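Local coordinates for Ice-binding protein 1 (Shewanella frigidimarina, PDB 6BG8) that binds ice, probably through its C-terminal domain, inhibits the growth of ice crystals and holds the bacterium on ice, at residues K189-T194 / N209-A214. Sequence-based numbering, arbitrary orientation.
Sequences KTVIGT and NVRTGA. With PO4 (phosphate ion), chain H.
Two neighbouring parallel strands of the ice-binding domain's beta-helix, 190-192 and 208-210, pair here, and the second runs on into the turn that carries the putative ice-binding motif. Asn209 makes two backbone bonds, its N donating to Thr190 O (2.9 Å) and its O accepting from Ile192 N (2.9 Å); Arg211 N then reaches Ile192 O at 2.8 Å. On the inward face, the branched side chains of Ile192 and Val210 lie side by side, suited to a buried core, and Ile192 CG2 meets Ala214 CB at 3.8 Å. On the face of Val191 and Asn209, two waters, one held only weakly by the lysine, link Lys189 NZ to Asn209 OD1, while Asn209 ND2 is held by Glu207 and Thr228. Arg211 lays CD against Val191 CG1 (3.5 Å), and a bend at chi3 (60°) turns its guanidinium edge to a phosphate, probably from the crystallisation liquor. Arg211 NE donates to phosphate O3 (2.7 Å) and NH2 to O2; Thr194 N also donates to O3, and Thr194 OG1 to O4 (2.6 Å). Gly213, with phi 81°, suits the type II turn Arg211-Ala214. Such in-register stacking of coils is characteristic of the DUF3494 beta-solenoid, here leading into a T-A/G-X-T/N motif, probably part of the ice-binding site.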
loop_
_atom_site.group_PDB
_atom_site.type_symbol
_atom_site.label_atom_id
_atom_site.label_comp_id
_atom_site.label_asym_id
_atom_site.label_seq_id
_atom_site.Cartn_x
_atom_site.Cartn_y
_atom_site.Cartn_z
ATOM N N LYS A 189 -7.724 -10.054 0.346
ATOM C CA LYS A 189 -7.223 -9.049 1.271
ATOM C C LYS A 189 -5.736 -9.241 1.535
ATOM O O LYS A 189 -5.172 -10.310 1.300
ATOM C CB LYS A 189 -7.983 -9.111 2.595
ATOM C CG LYS A 189 -7.757 -10.389 3.385
ATOM C CD LYS A 189 -8.514 -10.340 4.702
ATOM C CE LYS A 189 -8.454 -11.686 5.417
ATOM N NZ LYS A 189 -9.348 -11.735 6.623
ATOM N N THR A 190 -5.108 -8.184 2.040
ATOM C CA THR A 190 -3.740 -8.242 2.541
ATOM C C THR A 190 -3.751 -7.981 4.043
ATOM O O THR A 190 -4.313 -6.978 4.505
ATOM C CB THR A 190 -2.838 -7.231 1.829
ATOM O OG1 THR A 190 -2.717 -7.592 0.442
ATOM C CG2 THR A 190 -1.448 -7.207 2.458
ATOM N N VAL A 191 -3.155 -8.898 4.799
ATOM C CA VAL A 191 -3.116 -8.831 6.259
ATOM C C VAL A 191 -1.655 -8.870 6.678
ATOM O O VAL A 191 -0.925 -9.798 6.309
ATOM C CB VAL A 191 -3.909 -9.983 6.896
ATOM C CG1 VAL A 191 -3.836 -9.910 8.402
ATOM C CG2 VAL A 191 -5.357 -9.963 6.421
ATOM N N ILE A 192 -1.223 -7.866 7.435
ATOM C CA ILE A 192 0.170 -7.717 7.843
ATOM C C ILE A 192 0.278 -8.025 9.333
ATOM O O ILE A 192 -0.446 -7.434 10.141
ATOM C CB ILE A 192 0.675 -6.306 7.499
ATOM C CG1 ILE A 192 0.680 -6.151 5.970
ATOM C CG2 ILE A 192 2.058 -6.055 8.076
ATOM C CD1 ILE A 192 0.876 -4.725 5.470
ATOM N N GLY A 193 1.168 -8.960 9.696
ATOM C CA GLY A 193 1.140 -9.531 11.033
ATOM C C GLY A 193 1.684 -8.607 12.110
ATOM O O GLY A 193 2.445 -7.680 11.848
ATOM N N THR A 194 1.265 -8.882 13.354
ATOM C CA THR A 194 1.667 -8.064 14.494
ATOM C C THR A 194 3.181 -7.923 14.558
ATOM O O THR A 194 3.919 -8.893 14.374
ATOM C CB THR A 194 1.174 -8.660 15.818
ATOM O OG1 THR A 194 1.791 -9.935 16.037
ATOM C CG2 THR A 194 -0.346 -8.809 15.844
ATOM N N ASN A 209 -5.512 -5.057 6.269
ATOM C CA ASN A 209 -5.586 -5.058 7.728
ATOM C C ASN A 209 -4.166 -5.167 8.260
ATOM O O ASN A 209 -3.536 -6.220 8.135
ATOM C CB ASN A 209 -6.451 -6.210 8.244
ATOM C CG ASN A 209 -7.827 -6.274 7.570
ATOM O OD1 ASN A 209 -8.327 -7.362 7.269
ATOM N ND2 ASN A 209 -8.443 -5.118 7.346
ATOM N N VAL A 210 -3.663 -4.085 8.853
ATOM C CA VAL A 210 -2.330 -4.064 9.448
ATOM C C VAL A 210 -2.487 -4.312 10.942
ATOM O O VAL A 210 -3.193 -3.567 11.631
ATOM C CB VAL A 210 -1.611 -2.732 9.178
ATOM C CG1 VAL A 210 -0.125 -2.851 9.533
ATOM C CG2 VAL A 210 -1.809 -2.305 7.717
ATOM N N ARG A 211 -1.845 -5.363 11.442
ATOM C CA ARG A 211 -2.105 -5.811 12.799
ATOM C C ARG A 211 -1.139 -5.141 13.776
ATOM O O ARG A 211 -0.166 -4.494 13.383
ATOM C CB ARG A 211 -2.046 -7.343 12.860
ATOM C CG ARG A 211 -3.230 -7.968 12.104
ATOM C CD ARG A 211 -3.071 -9.433 11.800
ATOM N NE ARG A 211 -2.910 -10.266 12.989
ATOM C CZ ARG A 211 -3.914 -10.679 13.756
ATOM N NH1 ARG A 211 -5.163 -10.316 13.480
ATOM N NH2 ARG A 211 -3.665 -11.443 14.807
ATOM N N THR A 212 -1.455 -5.277 15.066
ATOM C CA THR A 212 -0.847 -4.530 16.163
ATOM C C THR A 212 0.661 -4.353 16.007
ATOM O O THR A 212 1.410 -5.327 15.993
ATOM C CB THR A 212 -1.147 -5.264 17.475
ATOM O OG1 THR A 212 -2.504 -5.734 17.462
ATOM C CG2 THR A 212 -0.962 -4.336 18.652
ATOM N N GLY A 213 1.114 -3.101 15.916
ATOM C CA GLY A 213 2.527 -2.796 16.033
ATOM C C GLY A 213 3.372 -3.008 14.793
ATOM O O GLY A 213 4.571 -2.707 14.834
ATOM N N ALA A 214 2.802 -3.493 13.695
ATOM C CA ALA A 214 3.595 -3.671 12.484
ATOM C C ALA A 214 4.106 -2.332 11.959
ATOM O O ALA A 214 3.481 -1.281 12.147
ATOM C CB ALA A 214 2.774 -4.380 11.402
HETATM P P PO4 H . 0.040 -12.525 14.126
HETATM O O1 PO4 H . 0.315 -13.757 13.299
HETATM O O2 PO4 H . -1.084 -12.806 15.101
HETATM O O3 PO4 H . -0.415 -11.378 13.240
HETATM O O4 PO4 H . 1.304 -12.162 14.875
HETATM O O HOH W 1 -8.021 -9.774 8.594
HETATM O O HOH W 2 -11.064 -8.956 7.175
#